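PDB 4PQG: glycosyltransferase Gtf1 from Streptococcus pneumoniae, which is a GT-B-fold glycosyltransferase that holds uridine-5'-diphosphate in a pocket and carries an additional extended beta-sheet domain. Local coordinates for residues D317-S322 with Q487-F492; Y405-T410 with Y435-F440; E420-G423 with P427-G430. All blocks are in the same frame, centred on the assembly; numbering follows the deposited sequence.

Contact 1: residues D317-S322 with Q487-F492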
ATOM      1  N   ASP A 317      -0.445   7.838  17.593  1.00 30.35           N
ATOM      2  CA  ASP A 317       0.605   8.407  18.448  1.00 32.77           C
ATOM      3  C   ASP A 317      -0.041   9.184  19.595  1.00 33.96           C
ATOM      4  O   ASP A 317       0.218   8.905  20.760  1.00 35.06           O
ATOM      5  CB  ASP A 317       1.571   9.285  17.651  1.00 33.69           C
ATOM      6  CG  ASP A 317       2.537   8.466  16.798  1.00 35.48           C
ATOM      7  OD1 ASP A 317       2.500   7.213  16.841  1.00 35.10           O
ATOM      8  OD2 ASP A 317       3.333   9.084  16.071  1.00 39.13           O
ATOM      9  N   SER A 318      -0.899  10.132  19.243  1.00 33.72           N
ATOM     10  CA  SER A 318      -1.750  10.803  20.202  1.00 34.26           C
ATOM     11  C   SER A 318      -3.069  11.126  19.528  1.00 35.07           C
ATOM     12  O   SER A 318      -3.155  11.148  18.295  1.00 33.68           O
ATOM     13  CB  SER A 318      -1.095  12.095  20.705  1.00 34.89           C
ATOM     14  OG  SER A 318      -0.802  12.965  19.627  1.00 35.15           O
ATOM     15  N   LEU A 319      -4.094  11.389  20.336  1.00 34.37           N
ATOM     16  CA  LEU A 319      -5.358  11.900  19.822  1.00 32.98           C
ATOM     17  C   LEU A 319      -5.107  13.260  19.215  1.00 33.02           C
ATOM     18  O   LEU A 319      -4.244  14.001  19.687  1.00 33.40           O
ATOM     19  CB  LEU A 319      -6.397  11.999  20.940  1.00 32.86           C
ATOM     20  CG  LEU A 319      -6.637  10.758  21.798  1.00 31.92           C
ATOM     21  CD1 LEU A 319      -7.804  11.019  22.739  1.00 33.60           C
ATOM     22  CD2 LEU A 319      -6.905   9.526  20.950  1.00 32.22           C
ATOM     23  N   THR A 320      -5.842  13.578  18.159  1.00 30.21           N
ATOM     24  CA  THR A 320      -5.699  14.854  17.494  1.00 30.03           C
ATOM     25  C   THR A 320      -6.981  15.649  17.691  1.00 30.39           C
ATOM     26  O   THR A 320      -8.067  15.163  17.380  1.00 28.11           O
ATOM     27  CB  THR A 320      -5.443  14.655  15.990  1.00 29.17           C
ATOM     28  OG1 THR A 320      -4.305  13.804  15.810  1.00 28.63           O
ATOM     29  CG2 THR A 320      -5.220  15.993  15.276  1.00 28.92           C
ATOM     30  N   ASP A 321      -6.847  16.868  18.212  1.00 31.46           N
ATOM     31  CA  ASP A 321      -7.988  17.776  18.355  1.00 34.19           C
ATOM     32  C   ASP A 321      -8.104  18.615  17.112  1.00 32.86           C
ATOM     33  O   ASP A 321      -7.113  18.827  16.408  1.00 34.23           O
ATOM     34  CB  ASP A 321      -7.813  18.711  19.563  1.00 36.47           C
ATOM     35  CG  ASP A 321      -7.542  17.956  20.852  1.00 37.95           C
ATOM     36  OD1 ASP A 321      -8.293  17.014  21.185  1.00 39.39           O
ATOM     37  OD2 ASP A 321      -6.566  18.306  21.530  1.00 40.08           O
ATOM     38  N   SER A 322      -9.312  19.094  16.832  1.00 30.98           N
ATOM     39  CA  SER A 322      -9.503  19.999  15.722  1.00 31.30           C
ATOM     40  C   SER A 322      -8.682  21.236  16.011  1.00 34.08           C
ATOM     41  O   SER A 322      -8.696  21.734  17.141  1.00 31.97           O
ATOM     42  CB  SER A 322     -10.960  20.386  15.589  1.00 31.15           C
ATOM     43  OG  SER A 322     -11.155  21.025  14.350  1.00 30.19           O
ATOM     44  N   GLN A 487     -12.527   8.220  23.255  1.00 27.56           N
ATOM     45  CA  GLN A 487     -12.447   7.209  24.299  1.00 28.07           C
ATOM     46  C   GLN A 487     -12.035   5.837  23.741  1.00 26.97           C
ATOM     47  O   GLN A 487     -11.112   5.196  24.270  1.00 24.04           O
ATOM     48  CB  GLN A 487     -13.768   7.121  25.076  1.00 30.86           C
ATOM     49  CG  GLN A 487     -13.731   6.211  26.295  1.00 34.77           C
ATOM     50  CD  GLN A 487     -15.105   6.051  26.920  1.00 37.52           C
ATOM     51  OE1 GLN A 487     -15.752   7.040  27.274  1.00 38.69           O
ATOM     52  NE2 GLN A 487     -15.572   4.806  27.033  1.00 37.66           N
ATOM     53  N   ILE A 488     -12.706   5.387  22.675  1.00 25.44           N
ATOM     54  CA  ILE A 488     -12.302   4.131  22.038  1.00 25.99           C
ATOM     55  C   ILE A 488     -10.841   4.208  21.572  1.00 25.36           C
ATOM     56  O   ILE A 488     -10.067   3.270  21.770  1.00 26.09           O
ATOM     57  CB  ILE A 488     -13.222   3.741  20.848  1.00 25.91           C
ATOM     58  CG1 ILE A 488     -14.616   3.331  21.367  1.00 26.00           C
ATOM     59  CG2 ILE A 488     -12.569   2.641  20.008  1.00 23.36           C
ATOM     60  CD1 ILE A 488     -15.704   3.336  20.311  1.00 27.16           C
ATOM     61  N   ALA A 489     -10.478   5.347  20.990  1.00 25.52           N
ATOM     62  CA  ALA A 489      -9.158   5.554  20.401  1.00 26.38           C
ATOM     63  C   ALA A 489      -8.024   5.374  21.401  1.00 27.89           C
ATOM     64  O   ALA A 489      -6.931   4.940  21.031  1.00 26.83           O
ATOM     65  CB  ALA A 489      -9.082   6.930  19.760  1.00 25.49           C
ATOM     66  N   GLU A 490      -8.279   5.692  22.672  1.00 28.55           N
ATOM     67  CA  GLU A 490      -7.256   5.547  23.714  1.00 29.74           C
ATOM     68  C   GLU A 490      -6.828   4.095  23.842  1.00 28.49           C
ATOM     69  O   GLU A 490      -5.745   3.802  24.343  1.00 29.27           O
ATOM     70  CB  GLU A 490      -7.778   6.047  25.065  1.00 33.33           C
ATOM     71  CG  GLU A 490      -7.912   7.551  25.188  1.00 36.40           C
ATOM     72  CD  GLU A 490      -8.768   7.933  26.389  1.00 41.41           C
ATOM     73  OE1 GLU A 490      -8.539   7.378  27.484  1.00 44.39           O
ATOM     74  OE2 GLU A 490      -9.687   8.768  26.241  1.00 42.92           O
ATOM     75  N   GLY A 491      -7.682   3.184  23.381  1.00 26.66           N
ATOM     76  CA  GLY A 491      -7.342   1.773  23.346  1.00 26.59           C
ATOM     77  C   GLY A 491      -6.415   1.398  22.193  1.00 27.39           C
ATOM     78  O   GLY A 491      -6.008   0.246  22.089  1.00 28.05           O
ATOM     79  N   PHE A 492      -6.081   2.354  21.329  1.00 26.13           N
ATOM     80  CA  PHE A 492      -5.271   2.058  20.129  1.00 27.40           C
ATOM     81  C   PHE A 492      -4.043   2.957  20.036  1.00 28.61           C
ATOM     82  O   PHE A 492      -3.542   3.245  18.940  1.00 27.01           O
ATOM     83  CB  PHE A 492      -6.139   2.137  18.845  1.00 26.48           C
ATOM     84  CG  PHE A 492      -7.200   1.078  18.791  1.00 26.65           C
ATOM     85  CD1 PHE A 492      -6.942  -0.149  18.192  1.00 26.59           C
ATOM     86  CD2 PHE A 492      -8.437   1.282  19.409  1.00 26.47           C
ATOM     87  CE1 PHE A 492      -7.901  -1.145  18.176  1.00 26.72           C
ATOM     88  CE2 PHE A 492      -9.404   0.297  19.398  1.00 27.43           C
ATOM     89  CZ  PHE A 492      -9.140  -0.921  18.779  1.00 28.21           C
TER
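Leu-319 leans against Ala-489 and Glu-490, giving a worked example of one apolar side chain laid by a loop against a largely helical segment. The loop comes in at Asp-317, whose OD1 is hydrogen-bonded to Thr-494 OG1, just beyond 487-492. At Leu-319 the side chain turns to the other segment. Its CG stands anti to the carbonyl carbon (chi1 -52°), and the two methyls then divide the surface between them. CD2 meets the methyl of the buried Ala-489, with 3.6 Å from Leu-319 CD2 to Ala-489 CB. CD1 lies alongside the aliphatic part of Glu-490, 4.2 Å from Leu-319 CD1 to Glu-490 CG, so the carbon chain rather than the carboxylate does the touching. The next residue holds the loop by its backbone, since Thr-320 O accepts from Tyr-486 OH, a side chain that Leu-319 also touches. Farther along, Ser-322 OG is hydrogen-bonded to Ser-400 O. Across from the loop, backbone hydrogen bonds run from residue i+3 to residue i, as in the 2.7 Å bond from Phe-492 N to Ala-489 O. The contact thus joins the loop between strands 308-310 and 330-334 to helix 478-489, while Ala-489 and Ile-488 also pack on Ile-422 of helix 416-423.

Contact 2: residues Y405-T410 with Y435-F440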
ATOM      1  N   TYR A 405     -17.350  10.483   9.923  1.00 21.19           N
ATOM      2  CA  TYR A 405     -16.748   9.606   8.919  1.00 21.12           C
ATOM      3  C   TYR A 405     -17.772   8.559   8.482  1.00 20.58           C
ATOM      4  O   TYR A 405     -18.438   7.966   9.328  1.00 20.82           O
ATOM      5  CB  TYR A 405     -15.502   8.901   9.493  1.00 21.21           C
ATOM      6  CG  TYR A 405     -14.749   8.079   8.458  1.00 22.34           C
ATOM      7  CD1 TYR A 405     -13.637   8.602   7.800  1.00 22.22           C
ATOM      8  CD2 TYR A 405     -15.157   6.777   8.135  1.00 22.34           C
ATOM      9  CE1 TYR A 405     -12.958   7.856   6.836  1.00 22.19           C
ATOM     10  CE2 TYR A 405     -14.491   6.030   7.167  1.00 21.82           C
ATOM     11  CZ  TYR A 405     -13.396   6.575   6.524  1.00 21.82           C
ATOM     12  OH  TYR A 405     -12.735   5.834   5.564  1.00 22.45           O
ATOM     13  N   LEU A 406     -17.852   8.325   7.168  1.00 20.38           N
ATOM     14  CA  LEU A 406     -18.710   7.290   6.554  1.00 20.31           C
ATOM     15  C   LEU A 406     -17.932   6.159   5.841  1.00 20.14           C
ATOM     16  O   LEU A 406     -16.976   6.409   5.138  1.00 19.39           O
ATOM     17  CB  LEU A 406     -19.625   7.934   5.509  1.00 20.50           C
ATOM     18  CG  LEU A 406     -20.515   9.118   5.889  1.00 20.30           C
ATOM     19  CD1 LEU A 406     -21.332   9.534   4.673  1.00 20.66           C
ATOM     20  CD2 LEU A 406     -21.419   8.737   7.054  1.00 20.04           C
ATOM     21  N   THR A 407     -18.409   4.925   5.987  1.00 20.19           N
ATOM     22  CA  THR A 407     -17.846   3.758   5.309  1.00 20.76           C
ATOM     23  C   THR A 407     -19.017   2.869   4.945  1.00 20.09           C
ATOM     24  O   THR A 407     -19.940   2.675   5.751  1.00 21.10           O
ATOM     25  CB  THR A 407     -16.842   2.969   6.205  1.00 20.83           C
ATOM     26  OG1 THR A 407     -16.656   1.647   5.669  1.00 20.88           O
ATOM     27  CG2 THR A 407     -17.365   2.836   7.650  1.00 20.26           C
ATOM     28  N   ALA A 408     -18.967   2.375   3.712  1.00 20.61           N
ATOM     29  CA  ALA A 408     -19.869   1.361   3.186  1.00 19.67           C
ATOM     30  C   ALA A 408     -19.079   0.115   2.784  1.00 19.26           C
ATOM     31  O   ALA A 408     -19.564  -0.730   2.036  1.00 18.77           O
ATOM     32  CB  ALA A 408     -20.616   1.931   2.000  1.00 20.03           C
ATOM     33  N   SER A 409     -17.837   0.019   3.257  1.00 18.61           N
ATOM     34  CA  SER A 409     -17.050  -1.177   3.038  1.00 19.09           C
ATOM     35  C   SER A 409     -17.748  -2.375   3.667  1.00 19.44           C
ATOM     36  O   SER A 409     -18.218  -2.315   4.819  1.00 18.09           O
ATOM     37  CB  SER A 409     -15.634  -1.017   3.617  1.00 19.70           C
ATOM     38  OG  SER A 409     -14.905  -2.223   3.488  1.00 19.37           O
ATOM     39  N   THR A 410     -17.810  -3.462   2.907  1.00 18.75           N
ATOM     40  CA  THR A 410     -18.460  -4.667   3.365  1.00 19.44           C
ATOM     41  C   THR A 410     -17.534  -5.601   4.160  1.00 19.78           C
ATOM     42  O   THR A 410     -17.976  -6.653   4.636  1.00 19.83           O
ATOM     43  CB  THR A 410     -19.146  -5.405   2.188  1.00 20.58           C
ATOM     44  OG1 THR A 410     -18.313  -5.308   1.019  1.00 20.95           O
ATOM     45  CG2 THR A 410     -20.486  -4.724   1.870  1.00 19.99           C
ATOM     46  N   TYR A 435     -14.001  -7.197  10.210  1.00 22.19           N
ATOM     47  CA  TYR A 435     -13.684  -7.126  11.645  1.00 20.79           C
ATOM     48  C   TYR A 435     -13.636  -5.697  12.157  1.00 21.83           C
ATOM     49  O   TYR A 435     -14.033  -5.419  13.299  1.00 21.96           O
ATOM     50  CB  TYR A 435     -12.355  -7.830  11.907  1.00 19.79           C
ATOM     51  CG  TYR A 435     -12.398  -9.250  11.430  1.00 19.19           C
ATOM     52  CD1 TYR A 435     -12.978 -10.240  12.213  1.00 19.10           C
ATOM     53  CD2 TYR A 435     -11.894  -9.603  10.171  1.00 19.00           C
ATOM     54  CE1 TYR A 435     -13.052 -11.552  11.774  1.00 18.87           C
ATOM     55  CE2 TYR A 435     -11.937 -10.913   9.728  1.00 19.51           C
ATOM     56  CZ  TYR A 435     -12.514 -11.887  10.522  1.00 19.43           C
ATOM     57  OH  TYR A 435     -12.590 -13.185  10.082  1.00 19.33           O
ATOM     58  N   GLY A 436     -13.154  -4.784  11.312  1.00 21.82           N
ATOM     59  CA  GLY A 436     -12.843  -3.416  11.739  1.00 21.53           C
ATOM     60  C   GLY A 436     -13.995  -2.584  12.273  1.00 22.70           C
ATOM     61  O   GLY A 436     -13.855  -1.899  13.294  1.00 23.74           O
ATOM     62  N   ASN A 437     -15.130  -2.630  11.587  1.00 22.39           N
ATOM     63  CA  ASN A 437     -16.307  -1.856  11.986  1.00 23.63           C
ATOM     64  C   ASN A 437     -16.797  -2.271  13.363  1.00 23.36           C
ATOM     65  O   ASN A 437     -17.197  -1.440  14.162  1.00 24.18           O
ATOM     66  CB  ASN A 437     -17.438  -2.020  10.966  1.00 22.65           C
ATOM     67  CG  ASN A 437     -17.269  -1.125   9.753  1.00 22.40           C
ATOM     68  OD1 ASN A 437     -16.227  -0.479   9.576  1.00 22.31           O
ATOM     69  ND2 ASN A 437     -18.294  -1.076   8.914  1.00 20.64           N
ATOM     70  N   GLN A 438     -16.738  -3.565  13.630  1.00 24.34           N
ATOM     71  CA  GLN A 438     -17.144  -4.094  14.922  1.00 25.72           C
ATOM     72  C   GLN A 438     -16.124  -3.784  16.027  1.00 26.62           C
ATOM     73  O   GLN A 438     -16.489  -3.734  17.198  1.00 26.89           O
ATOM     74  CB  GLN A 438     -17.451  -5.586  14.815  1.00 25.88           C
ATOM     75  CG  GLN A 438     -18.700  -5.870  13.988  1.00 25.74           C
ATOM     76  CD  GLN A 438     -18.803  -7.304  13.514  1.00 26.89           C
ATOM     77  OE1 GLN A 438     -17.876  -8.102  13.675  1.00 26.80           O
ATOM     78  NE2 GLN A 438     -19.941  -7.640  12.902  1.00 25.85           N
ATOM     79  N   THR A 439     -14.864  -3.553  15.643  1.00 24.78           N
ATOM     80  CA  THR A 439     -13.829  -3.057  16.569  1.00 25.31           C
ATOM     81  C   THR A 439     -13.989  -1.549  16.893  1.00 25.64           C
ATOM     82  O   THR A 439     -13.868  -1.125  18.055  1.00 25.00           O
ATOM     83  CB  THR A 439     -12.394  -3.338  16.017  1.00 24.26           C
ATOM     84  OG1 THR A 439     -12.230  -4.742  15.795  1.00 21.98           O
ATOM     85  CG2 THR A 439     -11.338  -2.923  17.007  1.00 24.83           C
ATOM     86  N   PHE A 440     -14.257  -0.736  15.876  1.00 24.77           N
ATOM     87  CA  PHE A 440     -14.196   0.720  16.053  1.00 25.41           C
ATOM     88  C   PHE A 440     -15.522   1.456  16.279  1.00 26.06           C
ATOM     89  O   PHE A 440     -15.502   2.626  16.655  1.00 25.39           O
ATOM     90  CB  PHE A 440     -13.432   1.374  14.897  1.00 25.36           C
ATOM     91  CG  PHE A 440     -11.995   0.955  14.818  1.00 24.69           C
ATOM     92  CD1 PHE A 440     -11.103   1.284  15.837  1.00 24.51           C
ATOM     93  CD2 PHE A 440     -11.535   0.207  13.738  1.00 24.66           C
ATOM     94  CE1 PHE A 440      -9.774   0.889  15.779  1.00 25.39           C
ATOM     95  CE2 PHE A 440     -10.203  -0.189  13.671  1.00 25.65           C
ATOM     96  CZ  PHE A 440      -9.321   0.154  14.692  1.00 24.86           C
TER
HETATM   97  O   HOH W   1     -15.326  -0.035   7.046  1.00 17.34           O
HETATM   98  O   HOH W   2     -19.031  -0.199   6.292  1.00 19.12           O
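Thr-407 and Asn-437 approach from opposite directions, and their meeting exemplifies a buried polar contact completed by water. Direct touching is slight: Thr-407 CG2 comes to 4.0 Å from Asn-437 OD1. Two waters do the rest. Water 1 spans the side chains, lying 2.5 Å from Thr-407 OG1 and donating to Asn-437 OD1 over 2.7 Å. Water 2 accepts from Asn-437 ND2 at 2.9 Å. The same water donates to the backbone of 405-410, 2.7 Å to Ser-409 O, and is bonded to Thr-407 OG1 at 3.1 Å. The threonine hydroxyl therefore serves both waters, a position it reaches by standing anti to the backbone N (chi1 162°), while its methyl faces the amide. In the next shell, Asn-437 ND2 also donates to Phe-431 O; with OD1 accepting from water 1, these bonds fix which way round the amide lies. Ser-409 turns its hydroxyl to Glu-412 OE2, and the side chain of Ser-409 lies about 5 Å, between nearest atoms, from the bound 2-acetamido-2-deoxy-beta-D-glucopyranose. Around the helix that presents Asn-437, Tyr-435 O accepts from both the backbone N of Thr-439 and, at 3.2 Å, Thr-439 OG1, which sits above the carbonyl plane. A methyl of Thr-439 rests over one face of the Phe-440 ring. In the fold, the contact links the loop leaving strand 404-406 to helix 436-440, which follows the neighbouring parallel strand 428-431, while Asn-437 and Phe-440 pack on Leu-418 of helix 416-423.

Contact 3: residues E420-G423 with P427-G430. With UDP (uridine-5'-diphosphate), chain C.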
ATOM      1  N   GLU A 420      -7.694   5.959  12.309  1.00 20.40           N
ATOM      2  CA  GLU A 420      -7.291   7.333  12.102  1.00 20.54           C
ATOM      3  C   GLU A 420      -8.463   8.274  12.354  1.00 21.06           C
ATOM      4  O   GLU A 420      -8.319   9.267  13.081  1.00 21.80           O
ATOM      5  CB  GLU A 420      -6.694   7.510  10.699  1.00 20.54           C
ATOM      6  CG  GLU A 420      -5.315   6.850  10.548  1.00 20.61           C
ATOM      7  CD  GLU A 420      -4.880   6.596   9.093  1.00 21.26           C
ATOM      8  OE1 GLU A 420      -5.465   7.208   8.168  1.00 20.22           O
ATOM      9  OE2 GLU A 420      -3.953   5.763   8.893  1.00 19.13           O
ATOM     10  N   ALA A 421      -9.625   7.951  11.788  1.00 20.06           N
ATOM     11  CA  ALA A 421     -10.838   8.749  12.007  1.00 20.95           C
ATOM     12  C   ALA A 421     -11.212   8.910  13.500  1.00 20.74           C
ATOM     13  O   ALA A 421     -11.443  10.021  13.950  1.00 21.89           O
ATOM     14  CB  ALA A 421     -12.003   8.193  11.188  1.00 20.13           C
ATOM     15  N   ILE A 422     -11.260   7.827  14.265  1.00 21.72           N
ATOM     16  CA  ILE A 422     -11.641   7.953  15.689  1.00 23.52           C
ATOM     17  C   ILE A 422     -10.560   8.654  16.536  1.00 24.05           C
ATOM     18  O   ILE A 422     -10.876   9.319  17.532  1.00 23.89           O
ATOM     19  CB  ILE A 422     -12.054   6.610  16.363  1.00 24.45           C
ATOM     20  CG1 ILE A 422     -10.885   5.624  16.424  1.00 24.29           C
ATOM     21  CG2 ILE A 422     -13.276   5.997  15.676  1.00 23.66           C
ATOM     22  CD1 ILE A 422     -11.022   4.580  17.513  1.00 24.95           C
ATOM     23  N   GLY A 423      -9.296   8.480  16.143  1.00 23.14           N
ATOM     24  CA  GLY A 423      -8.175   9.191  16.766  1.00 24.17           C
ATOM     25  C   GLY A 423      -8.251  10.695  16.584  1.00 24.42           C
ATOM     26  O   GLY A 423      -7.655  11.443  17.354  1.00 26.46           O
ATOM     27  N   PRO A 427     -17.055  10.450  14.767  1.00 24.12           N
ATOM     28  CA  PRO A 427     -18.007   9.350  14.839  1.00 24.04           C
ATOM     29  C   PRO A 427     -17.958   8.585  13.523  1.00 23.56           C
ATOM     30  O   PRO A 427     -17.626   9.174  12.490  1.00 22.76           O
ATOM     31  CB  PRO A 427     -19.362  10.062  14.973  1.00 24.34           C
ATOM     32  CG  PRO A 427     -19.015  11.398  15.545  1.00 25.59           C
ATOM     33  CD  PRO A 427     -17.733  11.759  14.850  1.00 23.77           C
ATOM     34  N   LEU A 428     -18.274   7.294  13.570  1.00 22.34           N
ATOM     35  CA  LEU A 428     -18.280   6.452  12.371  1.00 22.28           C
ATOM     36  C   LEU A 428     -19.682   5.921  12.084  1.00 21.38           C
ATOM     37  O   LEU A 428     -20.377   5.487  12.993  1.00 23.26           O
ATOM     38  CB  LEU A 428     -17.312   5.271  12.528  1.00 21.27           C
ATOM     39  CG  LEU A 428     -15.897   5.501  13.065  1.00 21.87           C
ATOM     40  CD1 LEU A 428     -15.136   4.185  13.098  1.00 21.08           C
ATOM     41  CD2 LEU A 428     -15.146   6.509  12.222  1.00 21.18           C
ATOM     42  N   ILE A 429     -20.094   5.943  10.820  1.00 21.45           N
ATOM     43  CA  ILE A 429     -21.301   5.202  10.402  1.00 20.92           C
ATOM     44  C   ILE A 429     -20.906   4.139   9.375  1.00 20.23           C
ATOM     45  O   ILE A 429     -20.402   4.479   8.313  1.00 19.94           O
ATOM     46  CB  ILE A 429     -22.382   6.141   9.806  1.00 21.28           C
ATOM     47  CG1 ILE A 429     -22.785   7.230  10.818  1.00 22.14           C
ATOM     48  CG2 ILE A 429     -23.585   5.331   9.347  1.00 22.72           C
ATOM     49  CD1 ILE A 429     -23.653   8.339  10.231  1.00 21.37           C
ATOM     50  N   GLY A 430     -21.128   2.865   9.697  1.00 21.54           N
ATOM     51  CA  GLY A 430     -20.758   1.779   8.796  1.00 21.19           C
ATOM     52  C   GLY A 430     -21.579   0.519   8.947  1.00 21.88           C
ATOM     53  O   GLY A 430     -22.435   0.416   9.834  1.00 21.68           O
TER
HETATM   54  N1  UDP C 601      -4.839   6.850   2.662  1.00 17.74           N
HETATM   55  C2  UDP C 601      -4.126   8.047   2.431  1.00 17.57           C
HETATM   56  N3  UDP C 601      -4.683   8.997   1.694  1.00 18.40           N
HETATM   57  C4  UDP C 601      -5.900   8.869   1.147  1.00 18.43           C
HETATM   58  C5  UDP C 601      -6.636   7.697   1.345  1.00 17.87           C
HETATM   59  C6  UDP C 601      -6.068   6.686   2.129  1.00 17.48           C
HETATM   60  O2  UDP C 601      -2.984   8.230   2.921  1.00 16.97           O
HETATM   61  O4  UDP C 601      -6.353   9.817   0.466  1.00 18.20           O
HETATM   62  C1' UDP C 601      -4.213   5.831   3.518  1.00 18.24           C
HETATM   63  C2' UDP C 601      -4.909   5.839   4.877  1.00 18.78           C
HETATM   64  O2' UDP C 601      -4.378   6.811   5.799  1.00 19.01           O
HETATM   65  C3' UDP C 601      -4.740   4.423   5.400  1.00 19.22           C
HETATM   66  C4' UDP C 601      -4.568   3.585   4.136  1.00 19.34           C
HETATM   67  O4' UDP C 601      -4.415   4.501   3.039  1.00 18.83           O
HETATM   68  O3' UDP C 601      -3.556   4.317   6.200  1.00 19.93           O
HETATM   69  C5' UDP C 601      -5.779   2.700   3.844  1.00 18.70           C
HETATM   70  O5' UDP C 601      -5.802   1.646   4.790  1.00 18.89           O
HETATM   71  PA  UDP C 601      -7.163   0.884   5.165  1.00 18.46           P
HETATM   72  O1A UDP C 601      -6.851  -0.190   6.172  1.00 17.49           O
HETATM   73  O2A UDP C 601      -8.168   1.950   5.531  1.00 18.26           O
HETATM   74  O3A UDP C 601      -7.790   0.327   3.786  1.00 17.31           O
HETATM   75  PB  UDP C 601      -7.227  -0.739   2.720  1.00 17.10           P
HETATM   76  O1B UDP C 601      -8.440  -1.570   2.368  1.00 16.37           O
HETATM   77  O2B UDP C 601      -6.683   0.105   1.578  1.00 16.25           O
HETATM   78  O3B UDP C 601      -6.188  -1.567   3.452  1.00 16.83           O
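Leu-428 points into the helix segment 420-423 and lodges against Ala-421 and Ile-422, a compact illustration of how a helix seats on its sheet. Its CB leaves the strand toward the helix, and with chi1 at -46° CG stands anti to the carbonyl carbon. That CG already touches Ile-422, 3.7 Å from Leu-428 CG to Ile-422 CG2. Beyond it the branches part. CD1 stays on the isoleucine, with Leu-428 CD1 and Ile-422 CG2 again 3.7 Å apart, whereas CD2 reaches the methyl of Ala-421 at 3.7 Å from Leu-428 CD2 to Ala-421 CB. The leucine and isoleucine side chains cross at about a right angle. Ile-422 meets the strand with CG2 because its longer branch, CG1 lying between the backbone N and carbonyl carbon (chi1 64°), leads away to Ile-488 and Ala-489.

Just before Ala-421, Glu-420, extended beyond CG, reaches the ribose of uridine-5'-diphosphate. The carboxylate takes one hydroxyl on each oxygen: UDP O2' donates to Glu-420 OE1 at 2.6 Å and UDP O3' to Glu-420 OE2 at 3.1 Å. Tyr-399 OH also bonds OE1, and Tyr-31 OH, from helix 24-38, bonds OE2. Glu-412 and Glu-420 have the spacing of the E-X7-E motif found in many GT-B glycosyltransferases, consistent with a ribose-binding second glutamate. Leu-428 thus packs helix 416-423, the beta-alpha-beta crossover connecting the neighbouring parallel strands 404-406 and 428-431, against the sheet, with helix 478-489 covering Ile-422.

How the contacts relate
From the N terminus, the chain passes through the seven-stranded parallel sheet and the extended beta-sheet domain, starts contact 1 at 317-322 and then enters the six-stranded parallel sheet. Residues 405-410 open contact 2, and residues 420-423 of helix 416-423 open contact 3, which closes only a few residues later at 427-430. Contact 2 closes next at 435-440, and contact 1 last at 487-492. The three loops are therefore concentric and none crosses another. Strands 404-406 and 428-431, adjacent in the sheet, join contacts 2 and 3 through backbone bonding of Tyr-405. Contact 1 meets contact 3 at Ile-422 and Gly-423, and meets contact 2 where Phe-492 packs against Thr-439 and Phe-440.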